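Side-chain contacts in capsular polysaccharide export system protein KpsC (Thermosulfurimonas dismutans, PDB 6MGB), which transfers Kdo in a beta-2,4 linkage and probably helps to build the conserved glycolipid anchor of Gram-negative bacterial capsules: residues M249-L254 with A295-Y300; D74-S79 with G97-A102; D124-A129 with E291-A296. All coordinates share one frame; numbering follows the deposited sequence.

The three contacts gather round helix 289-299 beside the nucleotide: contacts 1 and 3 use it and contact 2 packs against it. The centres of contacts 1 and 3 lie about 9 Å apart. Contact 1 holds Glu252, which binds the ribose of the cytidine-5'-monophosphate. Contact 2 sits about 10 Å from contact 1, centre to centre, and touches it where Phe76 CD2 lies 3.2 Å from Ala296 O. Its Tyr99 side chain comes within about 6 Å of the nucleotide at the nearest atoms. Contact 3 lies farther from the nucleotide, about 12 Å from the Phe293 side chain at the nearest atoms. Contacts 2 and 3 have centres about 16 Å apart.

Contact 1. Residues M249-L254 with A295-Y300; sequences MGFEGL and AAYLLY. With C5P (cytidine-5'-monophosphate), chain D.
Phe251 and Tyr297 form a buried aromatic contact between helix 248-255 and helix 289-299, beside the nucleotide pocket of a GT-B glycosyltransferase. The rings meet obliquely, with planes at 43°. The two side chains run in opposite senses, offset so that the closest pair is Phe251 CE2 with Tyr297 CE1 at 3.3 Å. At chi1 -173° the Phe251 ring extends opposite its backbone N, toward helix 289-299. Tyr297 OH reaches past that ring, at its edge and in its plane. Beyond the ring, Tyr297 OH contacts a water 2.6 Å away, in the plane of the tyrosine ring. The same water donates to Glu252 OE2 at 2.9 Å, so Tyr297 probably helps to position the carboxylate as a second-shell residue.

Glu252 grips both ribose hydroxyls. O2' of the nucleotide donates to Glu252 OE1 at 2.9 Å. O3' donates to Glu252 OE2 at the same distance, but that bond is weak. Met249 SD rests against the cytosine, 3.4 Å from its N3. Ser247, Gln248, Asp163, Lys200 and His202 also bind the nucleotide.

Helix 248-255 follows strand 241-244 of the parallel six-stranded sheet. Helix 289-299 contains a wider pi-type turn and leads into strand 302-305 of the other, mixed sheet. Phe251 also packs on Leu292 of helix 289-299 and on Phe267, and Tyr297 on Phe293 and Phe76.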
loop_
_atom_site.group_PDB
_atom_site.type_symbol
_atom_site.label_atom_id
_atom_site.label_comp_id
_atom_site.label_asym_id
_atom_site.label_seq_id
_atom_site.Cartn_x
_atom_site.Cartn_y
_atom_site.Cartn_z
ATOM N N MET A 249 6.190 1.888 1.253
ATOM C CA MET A 249 7.162 2.973 1.258
ATOM C C MET A 249 8.152 2.845 0.110
ATOM O O MET A 249 8.755 3.846 -0.290
ATOM C CB MET A 249 7.894 3.009 2.601
ATOM C CG MET A 249 8.809 4.207 2.780
ATOM S SD MET A 249 9.335 4.411 4.494
ATOM C CE MET A 249 10.505 5.756 4.333
ATOM N N GLY A 250 8.329 1.637 -0.429
ATOM C CA GLY A 250 9.139 1.483 -1.627
ATOM C C GLY A 250 8.547 2.205 -2.821
ATOM O O GLY A 250 9.271 2.801 -3.622
ATOM N N PHE A 251 7.219 2.165 -2.957
ATOM C CA PHE A 251 6.579 2.903 -4.041
ATOM C C PHE A 251 6.649 4.404 -3.798
ATOM O O PHE A 251 6.811 5.182 -4.744
ATOM C CB PHE A 251 5.127 2.460 -4.204
ATOM C CG PHE A 251 4.458 3.050 -5.411
ATOM C CD1 PHE A 251 4.908 2.736 -6.683
ATOM C CD2 PHE A 251 3.388 3.920 -5.277
ATOM C CE1 PHE A 251 4.303 3.278 -7.801
ATOM C CE2 PHE A 251 2.778 4.465 -6.393
ATOM C CZ PHE A 251 3.237 4.142 -7.656
ATOM N N GLU A 252 6.527 4.831 -2.539
ATOM C CA GLU A 252 6.691 6.247 -2.230
ATOM C C GLU A 252 8.086 6.726 -2.612
ATOM O O GLU A 252 8.258 7.855 -3.085
ATOM C CB GLU A 252 6.409 6.493 -0.748
ATOM C CG GLU A 252 4.949 6.279 -0.389
ATOM C CD GLU A 252 4.659 6.474 1.083
ATOM O OE1 GLU A 252 5.617 6.602 1.875
ATOM O OE2 GLU A 252 3.464 6.497 1.448
ATOM N N GLY A 253 9.095 5.873 -2.429
ATOM C CA GLY A 253 10.425 6.202 -2.916
ATOM C C GLY A 253 10.497 6.225 -4.431
ATOM O O GLY A 253 11.127 7.107 -5.020
ATOM N N LEU A 254 9.849 5.257 -5.084
ATOM C CA LEU A 254 9.814 5.242 -6.543
ATOM C C LEU A 254 9.165 6.511 -7.086
ATOM O O LEU A 254 9.622 7.074 -8.087
ATOM C CB LEU A 254 9.060 4.002 -7.029
ATOM C CG LEU A 254 9.398 3.445 -8.413
ATOM C CD1 LEU A 254 10.824 2.920 -8.463
ATOM C CD2 LEU A 254 8.418 2.344 -8.780
ATOM N N ALA A 295 -2.613 4.174 -12.454
ATOM C CA ALA A 295 -3.460 3.026 -12.151
ATOM C C ALA A 295 -3.560 2.795 -10.646
ATOM O O ALA A 295 -4.654 2.576 -10.112
ATOM C CB ALA A 295 -2.916 1.779 -12.848
ATOM N N ALA A 296 -2.427 2.847 -9.945
ATOM C CA ALA A 296 -2.403 2.429 -8.547
ATOM C C ALA A 296 -3.079 3.449 -7.637
ATOM O O ALA A 296 -3.782 3.072 -6.692
ATOM C CB ALA A 296 -0.963 2.189 -8.097
ATOM N N TYR A 297 -2.873 4.742 -7.890
ATOM C CA TYR A 297 -3.362 5.777 -6.984
ATOM C C TYR A 297 -4.618 6.487 -7.478
ATOM O O TYR A 297 -5.429 6.917 -6.653
ATOM C CB TYR A 297 -2.261 6.816 -6.725
ATOM C CG TYR A 297 -1.335 6.474 -5.563
ATOM C CD1 TYR A 297 -0.729 5.225 -5.473
ATOM C CD2 TYR A 297 -1.057 7.407 -4.568
ATOM C CE1 TYR A 297 0.116 4.912 -4.422
ATOM C CE2 TYR A 297 -0.212 7.101 -3.514
ATOM C CZ TYR A 297 0.371 5.853 -3.446
ATOM O OH TYR A 297 1.213 5.534 -2.403
ATOM N N LEU A 298 -4.813 6.624 -8.791
ATOM C CA LEU A 298 -6.000 7.311 -9.293
ATOM C C LEU A 298 -7.158 6.354 -9.575
ATOM O O LEU A 298 -8.286 6.597 -9.132
ATOM C CB LEU A 298 -5.657 8.109 -10.555
ATOM C CG LEU A 298 -5.227 9.560 -10.326
ATOM C CD1 LEU A 298 -3.840 9.629 -9.707
ATOM C CD2 LEU A 298 -5.276 10.345 -11.628
ATOM N N LEU A 299 -6.903 5.267 -10.303
ATOM C CA LEU A 299 -7.973 4.379 -10.750
ATOM C C LEU A 299 -8.336 3.308 -9.728
ATOM O O LEU A 299 -9.520 3.008 -9.539
ATOM C CB LEU A 299 -7.574 3.696 -12.058
ATOM C CG LEU A 299 -7.194 4.598 -13.236
ATOM C CD1 LEU A 299 -7.000 3.760 -14.490
ATOM C CD2 LEU A 299 -8.238 5.681 -13.469
ATOM N N TYR A 300 -7.334 2.716 -9.070
ATOM C CA TYR A 300 -7.578 1.512 -8.280
ATOM C C TYR A 300 -8.352 1.811 -7.001
ATOM O O TYR A 300 -9.366 1.139 -6.749
ATOM C CB TYR A 300 -6.237 0.815 -8.014
ATOM C CG TYR A 300 -6.266 -0.487 -7.244
ATOM C CD1 TYR A 300 -7.021 -1.574 -7.672
ATOM C CD2 TYR A 300 -5.477 -0.645 -6.109
ATOM C CE1 TYR A 300 -7.014 -2.767 -6.967
ATOM C CE2 TYR A 300 -5.463 -1.826 -5.403
ATOM C CZ TYR A 300 -6.231 -2.886 -5.833
ATOM O OH TYR A 300 -6.207 -4.067 -5.124
HETATM O O3P C5P D . 3.346 -1.158 3.410
HETATM P P C5P D . 3.704 -0.716 4.811
HETATM O O1P C5P D . 5.071 -1.287 5.172
HETATM O O2P C5P D . 2.735 -1.026 5.935
HETATM O "O5'" C5P D . 3.871 0.864 4.730
HETATM C "C5'" C5P D . 2.756 1.735 4.839
HETATM C "C4'" C5P D . 3.205 3.173 4.861
HETATM O "O4'" C5P D . 3.824 3.457 6.143
HETATM C "C3'" C5P D . 4.273 3.539 3.840
HETATM O "O3'" C5P D . 3.730 3.850 2.569
HETATM C "C2'" C5P D . 4.986 4.715 4.497
HETATM O "O2'" C5P D . 4.269 5.925 4.300
HETATM C "C1'" C5P D . 4.918 4.333 5.976
HETATM N N1 C5P D . 6.147 3.637 6.426
HETATM C C2 C5P D . 7.198 4.375 7.196
HETATM N N3 C5P D . 8.441 3.657 7.649
HETATM C C4 C5P D . 8.629 2.241 7.348
HETATM C C5 C5P D . 7.583 1.506 6.582
HETATM C C6 C5P D . 6.341 2.225 6.131
HETATM O O2 C5P D . 7.051 5.522 7.443
HETATM N N4 C5P D . 9.836 1.545 7.785
HETATM O O HOH W 1 1.773 7.426 -0.719
#

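Contact 2. Residues D74-S79 with G97-A102; sequences DGFLRS and GIYYDA
The backbones at Phe76 and Tyr99 stay well apart, 10.7 Å between their CA atoms, and Tyr99 lies in a type I turn running from Ile98 to Asp101. The gap is filled by the two rings. They make a T-shaped (edge-to-face) pair, with planes at 70° and centroids 4.9 Å apart. Phe76 supplies the edge. Its CE1 lies over one face of Tyr99, toward the rim, 3.7 Å from Tyr99 CE2. The neighbouring Tyr100 covers the opposite face with CD2, so the Tyr99 ring is held between two aromatic side chains. Tyr99 CG takes the crowded position between its backbone N and carbonyl carbon (chi1 62°), and this turns the ring toward the 74-79 segment.

A water joins the two segments at the far end of Tyr99. It lies 2.7 Å from Tyr99 OH and donates to Asp74 O at 2.6 Å.

Both segments belong to the mixed-sheet half of the GT-B fold. Asp74 ends strand 69-74 and residues 75-79 continue as a loop. Residues 97-102 follow its antiparallel neighbour, strand 90-94. Ile92 of the latter packs against both Phe76 and Tyr99.

The 74-79 segment is braced from within. Arg78 NE makes a salt bridge to Asp74 OD2 at 2.9 Å. Asp74 OD2 lies in the guanidinium plane, whereas Arg78 NE meets the carboxylate from above its plane. Arg78 NH1 also donates to Ser79 OG at 2.9 Å. Toward the nucleotide site, Phe76 O accepts a hydrogen bond from Gln248 NE2, a CMP-binding residue.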
loop_
_atom_site.group_PDB
_atom_site.type_symbol
_atom_site.label_atom_id
_atom_site.label_comp_id
_atom_site.label_asym_id
_atom_site.label_seq_id
_atom_site.Cartn_x
_atom_site.Cartn_y
_atom_site.Cartn_z
ATOM N N ASP A 74 -7.313 -0.633 3.369
ATOM C CA ASP A 74 -7.132 0.812 3.377
ATOM C C ASP A 74 -6.532 1.261 2.053
ATOM O O ASP A 74 -5.722 0.555 1.447
ATOM C CB ASP A 74 -6.223 1.236 4.533
ATOM C CG ASP A 74 -6.896 1.101 5.881
ATOM O OD1 ASP A 74 -8.141 1.182 5.937
ATOM O OD2 ASP A 74 -6.180 0.916 6.886
ATOM N N GLY A 75 -6.943 2.438 1.597
ATOM C CA GLY A 75 -6.363 3.007 0.401
ATOM C C GLY A 75 -4.901 3.359 0.600
ATOM O O GLY A 75 -4.371 3.374 1.712
ATOM N N PHE A 76 -4.233 3.643 -0.521
ATOM C CA PHE A 76 -2.824 4.018 -0.462
ATOM C C PHE A 76 -2.632 5.370 0.213
ATOM O O PHE A 76 -1.625 5.580 0.899
ATOM C CB PHE A 76 -2.228 4.021 -1.870
ATOM C CG PHE A 76 -2.107 2.650 -2.481
ATOM C CD1 PHE A 76 -1.533 1.608 -1.772
ATOM C CD2 PHE A 76 -2.573 2.404 -3.764
ATOM C CE1 PHE A 76 -1.419 0.350 -2.329
ATOM C CE2 PHE A 76 -2.464 1.145 -4.326
ATOM C CZ PHE A 76 -1.887 0.117 -3.608
ATOM N N LEU A 77 -3.572 6.295 0.027
ATOM C CA LEU A 77 -3.656 7.517 0.821
ATOM C C LEU A 77 -4.787 7.320 1.821
ATOM O O LEU A 77 -5.959 7.282 1.436
ATOM C CB LEU A 77 -3.912 8.739 -0.058
ATOM C CG LEU A 77 -2.890 9.055 -1.150
ATOM C CD1 LEU A 77 -3.280 10.336 -1.872
ATOM C CD2 LEU A 77 -1.488 9.171 -0.570
ATOM N N ARG A 78 -4.443 7.185 3.103
ATOM C CA ARG A 78 -5.416 6.734 4.092
ATOM C C ARG A 78 -5.980 7.871 4.941
ATOM O O ARG A 78 -7.199 8.040 5.011
ATOM C CB ARG A 78 -4.805 5.661 5.000
ATOM C CG ARG A 78 -5.858 4.962 5.849
ATOM C CD ARG A 78 -5.277 4.261 7.053
ATOM N NE ARG A 78 -6.329 3.632 7.847
ATOM C CZ ARG A 78 -7.149 4.289 8.664
ATOM N NH1 ARG A 78 -7.048 5.605 8.806
ATOM N NH2 ARG A 78 -8.073 3.628 9.346
ATOM N N SER A 79 -5.128 8.639 5.610
ATOM C CA SER A 79 -5.633 9.538 6.643
ATOM C C SER A 79 -4.517 10.455 7.128
ATOM O O SER A 79 -3.358 10.343 6.714
ATOM C CB SER A 79 -6.213 8.740 7.812
ATOM O OG SER A 79 -5.257 7.817 8.310
ATOM N N GLY A 97 -8.444 -10.042 -6.913
ATOM C CA GLY A 97 -7.546 -10.551 -5.897
ATOM C C GLY A 97 -7.262 -9.469 -4.877
ATOM O O GLY A 97 -8.197 -8.894 -4.311
ATOM N N ILE A 98 -5.986 -9.175 -4.631
ATOM C CA ILE A 98 -5.612 -8.004 -3.847
ATOM C C ILE A 98 -4.193 -7.609 -4.230
ATOM O O ILE A 98 -3.368 -8.453 -4.587
ATOM C CB ILE A 98 -5.756 -8.252 -2.326
ATOM C CG1 ILE A 98 -5.695 -6.929 -1.553
ATOM C CG2 ILE A 98 -4.685 -9.216 -1.821
ATOM C CD1 ILE A 98 -6.788 -5.930 -1.928
ATOM N N TYR A 99 -3.913 -6.306 -4.144
ATOM C CA TYR A 99 -2.734 -5.753 -4.806
ATOM C C TYR A 99 -1.442 -6.389 -4.306
ATOM O O TYR A 99 -0.501 -6.577 -5.086
ATOM C CB TYR A 99 -2.684 -4.236 -4.618
ATOM C CG TYR A 99 -2.558 -3.779 -3.179
ATOM C CD1 TYR A 99 -3.684 -3.528 -2.410
ATOM C CD2 TYR A 99 -1.311 -3.589 -2.593
ATOM C CE1 TYR A 99 -3.575 -3.108 -1.096
ATOM C CE2 TYR A 99 -1.193 -3.168 -1.281
ATOM C CZ TYR A 99 -2.328 -2.929 -0.538
ATOM O OH TYR A 99 -2.215 -2.511 0.769
ATOM N N TYR A 100 -1.360 -6.710 -3.016
ATOM C CA TYR A 100 -0.114 -7.229 -2.466
ATOM C C TYR A 100 0.031 -8.736 -2.636
ATOM O O TYR A 100 1.074 -9.283 -2.269
ATOM C CB TYR A 100 0.026 -6.859 -0.981
ATOM C CG TYR A 100 -1.107 -7.304 -0.079
ATOM C CD1 TYR A 100 -1.171 -8.605 0.401
ATOM C CD2 TYR A 100 -2.095 -6.412 0.315
ATOM C CE1 TYR A 100 -2.198 -9.008 1.232
ATOM C CE2 TYR A 100 -3.124 -6.807 1.146
ATOM C CZ TYR A 100 -3.171 -8.105 1.603
ATOM O OH TYR A 100 -4.194 -8.504 2.434
ATOM N N ASP A 101 -0.970 -9.412 -3.194
ATOM C CA ASP A 101 -0.909 -10.858 -3.404
ATOM C C ASP A 101 -0.376 -11.127 -4.808
ATOM O O ASP A 101 -1.121 -11.077 -5.790
ATOM C CB ASP A 101 -2.281 -11.490 -3.196
ATOM C CG ASP A 101 -2.269 -12.992 -3.408
ATOM O OD1 ASP A 101 -1.200 -13.546 -3.735
ATOM O OD2 ASP A 101 -3.334 -13.623 -3.250
ATOM N N ALA A 102 0.920 -11.424 -4.899
ATOM C CA ALA A 102 1.569 -11.693 -6.177
ATOM C C ALA A 102 1.349 -13.116 -6.682
ATOM O O ALA A 102 1.811 -13.438 -7.784
ATOM C CB ALA A 102 3.072 -11.426 -6.066
HETATM O O HOH W 2 -3.418 -0.479 2.177
#

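Contact 3. Residues D124-A129 with E291-A296; sequences DQAERA and ELFAAA
Ala126 and Ala294 touch where helix 120-135 crosses helix 289-299 almost at a right angle. The axes of the two short segments run at 92° to each other and come no nearer than 9.3 Å. The crossing is a nearly perpendicular helix-helix packing in a GT-B enzyme, with alanines at the point of contact. The two methyl groups touch, with Ala126 CB 3.7 Å from Ala294 CB, and the CA atoms are 5.2 Å apart. The CB of Ala126 points at the other helix, whereas that of Ala294 points along the interface.

Phe293 fills the space next to this alanine pair. With chi1 at 171° the ring swings out opposite the backbone N and over to helix 120-135. It reaches two positions about one helical turn apart, Ala126 and Ala129. Ala129 meets the ring at its edge, near the ring plane, with CB 4.0 Å from Phe293 CE2. The Ala126 methyl touches the side of the ring nearer the root, 4.2 Å from Phe293 CD2. The side chains that meet are all apolar, and all four residues are buried.

Other parts of the fold enclose the crossing. Phe315 and Ile318 of helix 314-322 pack on Ala129. Trp117, in the loop between helices 107-114 and 120-135, packs on Ala294. Leu298, one turn on from Ala294, touches Phe293, Gln125 and Ala129.

The ring also meets the backbone of helix 120-135: Phe293 CE2 comes 3.4 Å from Ala126 O, which approaches the ring obliquely.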
loop_
_atom_site.group_PDB
_atom_site.type_symbol
_atom_site.label_atom_id
_atom_site.label_comp_id
_atom_site.label_asym_id
_atom_site.label_seq_id
_atom_site.Cartn_x
_atom_site.Cartn_y
_atom_site.Cartn_z
ATOM N N ASP A 124 -2.824 13.430 -17.697
ATOM C CA ASP A 124 -2.681 14.795 -17.200
ATOM C C ASP A 124 -3.082 14.884 -15.734
ATOM O O ASP A 124 -2.379 15.509 -14.929
ATOM C CB ASP A 124 -3.514 15.763 -18.041
ATOM C CG ASP A 124 -2.935 15.986 -19.423
ATOM O OD1 ASP A 124 -3.721 16.155 -20.378
ATOM O OD2 ASP A 124 -1.693 15.978 -19.560
ATOM N N GLN A 125 -4.206 14.265 -15.365
ATOM C CA GLN A 125 -4.585 14.208 -13.957
ATOM C C GLN A 125 -3.489 13.558 -13.124
ATOM O O GLN A 125 -3.149 14.049 -12.040
ATOM C CB GLN A 125 -5.898 13.442 -13.791
ATOM C CG GLN A 125 -7.112 14.139 -14.378
ATOM C CD GLN A 125 -8.403 13.400 -14.078
ATOM O OE1 GLN A 125 -8.391 12.335 -13.461
ATOM N NE2 GLN A 125 -9.524 13.966 -14.511
ATOM N N ALA A 126 -2.922 12.452 -13.614
ATOM C CA ALA A 126 -1.882 11.757 -12.861
ATOM C C ALA A 126 -0.677 12.658 -12.621
ATOM O O ALA A 126 -0.122 12.683 -11.517
ATOM C CB ALA A 126 -1.465 10.484 -13.597
ATOM N N GLU A 127 -0.257 13.406 -13.645
ATOM C CA GLU A 127 0.842 14.352 -13.470
ATOM C C GLU A 127 0.516 15.369 -12.384
ATOM O O GLU A 127 1.354 15.675 -11.528
ATOM C CB GLU A 127 1.141 15.061 -14.791
ATOM C CG GLU A 127 1.805 14.187 -15.838
ATOM C CD GLU A 127 2.163 14.958 -17.093
ATOM O OE1 GLU A 127 1.988 16.195 -17.103
ATOM O OE2 GLU A 127 2.621 14.328 -18.072
ATOM N N ARG A 128 -0.705 15.906 -12.407
ATOM C CA ARG A 128 -1.100 16.906 -11.420
ATOM C C ARG A 128 -1.081 16.325 -10.012
ATOM O O ARG A 128 -0.529 16.927 -9.083
ATOM C CB ARG A 128 -2.489 17.450 -11.758
ATOM C CG ARG A 128 -2.484 18.611 -12.741
ATOM C CD ARG A 128 -3.639 18.507 -13.728
ATOM N NE ARG A 128 -4.926 18.315 -13.063
ATOM C CZ ARG A 128 -6.037 17.923 -13.681
ATOM N NH1 ARG A 128 -6.027 17.673 -14.983
ATOM N NH2 ARG A 128 -7.161 17.776 -12.993
ATOM N N ALA A 129 -1.688 15.150 -9.833
ATOM C CA ALA A 129 -1.747 14.545 -8.507
ATOM C C ALA A 129 -0.355 14.190 -8.003
ATOM O O ALA A 129 -0.043 14.391 -6.823
ATOM C CB ALA A 129 -2.641 13.306 -8.539
ATOM N N GLU A 291 2.551 5.924 -15.399
ATOM C CA GLU A 291 1.486 4.969 -15.689
ATOM C C GLU A 291 1.170 4.114 -14.469
ATOM O O GLU A 291 -0.002 3.900 -14.141
ATOM C CB GLU A 291 1.878 4.086 -16.874
ATOM C CG GLU A 291 1.862 4.803 -18.215
ATOM C CD GLU A 291 2.398 3.943 -19.345
ATOM O OE1 GLU A 291 3.125 2.967 -19.060
ATOM O OE2 GLU A 291 2.092 4.243 -20.516
ATOM N N LEU A 292 2.204 3.620 -13.788
ATOM C CA LEU A 292 1.995 2.835 -12.576
ATOM C C LEU A 292 1.258 3.653 -11.523
ATOM O O LEU A 292 0.309 3.172 -10.895
ATOM C CB LEU A 292 3.344 2.350 -12.046
ATOM C CG LEU A 292 3.357 1.558 -10.738
ATOM C CD1 LEU A 292 2.367 0.410 -10.773
ATOM C CD2 LEU A 292 4.761 1.040 -10.482
ATOM N N PHE A 293 1.682 4.901 -11.325
ATOM C CA PHE A 293 1.022 5.771 -10.358
ATOM C C PHE A 293 -0.431 6.027 -10.740
ATOM O O PHE A 293 -1.318 6.013 -9.878
ATOM C CB PHE A 293 1.793 7.087 -10.249
ATOM C CG PHE A 293 1.087 8.143 -9.450
ATOM C CD1 PHE A 293 1.170 8.157 -8.069
ATOM C CD2 PHE A 293 0.344 9.127 -10.083
ATOM C CE1 PHE A 293 0.522 9.128 -7.335
ATOM C CE2 PHE A 293 -0.305 10.102 -9.353
ATOM C CZ PHE A 293 -0.217 10.103 -7.978
ATOM N N ALA A 294 -0.699 6.266 -12.026
ATOM C CA ALA A 294 -2.062 6.553 -12.462
ATOM C C ALA A 294 -3.003 5.404 -12.118
ATOM O O ALA A 294 -4.083 5.614 -11.554
ATOM C CB ALA A 294 -2.082 6.833 -13.964
ATOM N N ALA A 295 -2.613 4.174 -12.454
ATOM C CA ALA A 295 -3.460 3.026 -12.151
ATOM C C ALA A 295 -3.560 2.795 -10.646
ATOM O O ALA A 295 -4.654 2.576 -10.112
ATOM C CB ALA A 295 -2.916 1.779 -12.848
ATOM N N ALA A 296 -2.427 2.847 -9.945
ATOM C CA ALA A 296 -2.403 2.429 -8.547
ATOM C C ALA A 296 -3.079 3.449 -7.637
ATOM O O ALA A 296 -3.782 3.072 -6.692
ATOM C CB ALA A 296 -0.963 2.189 -8.097
#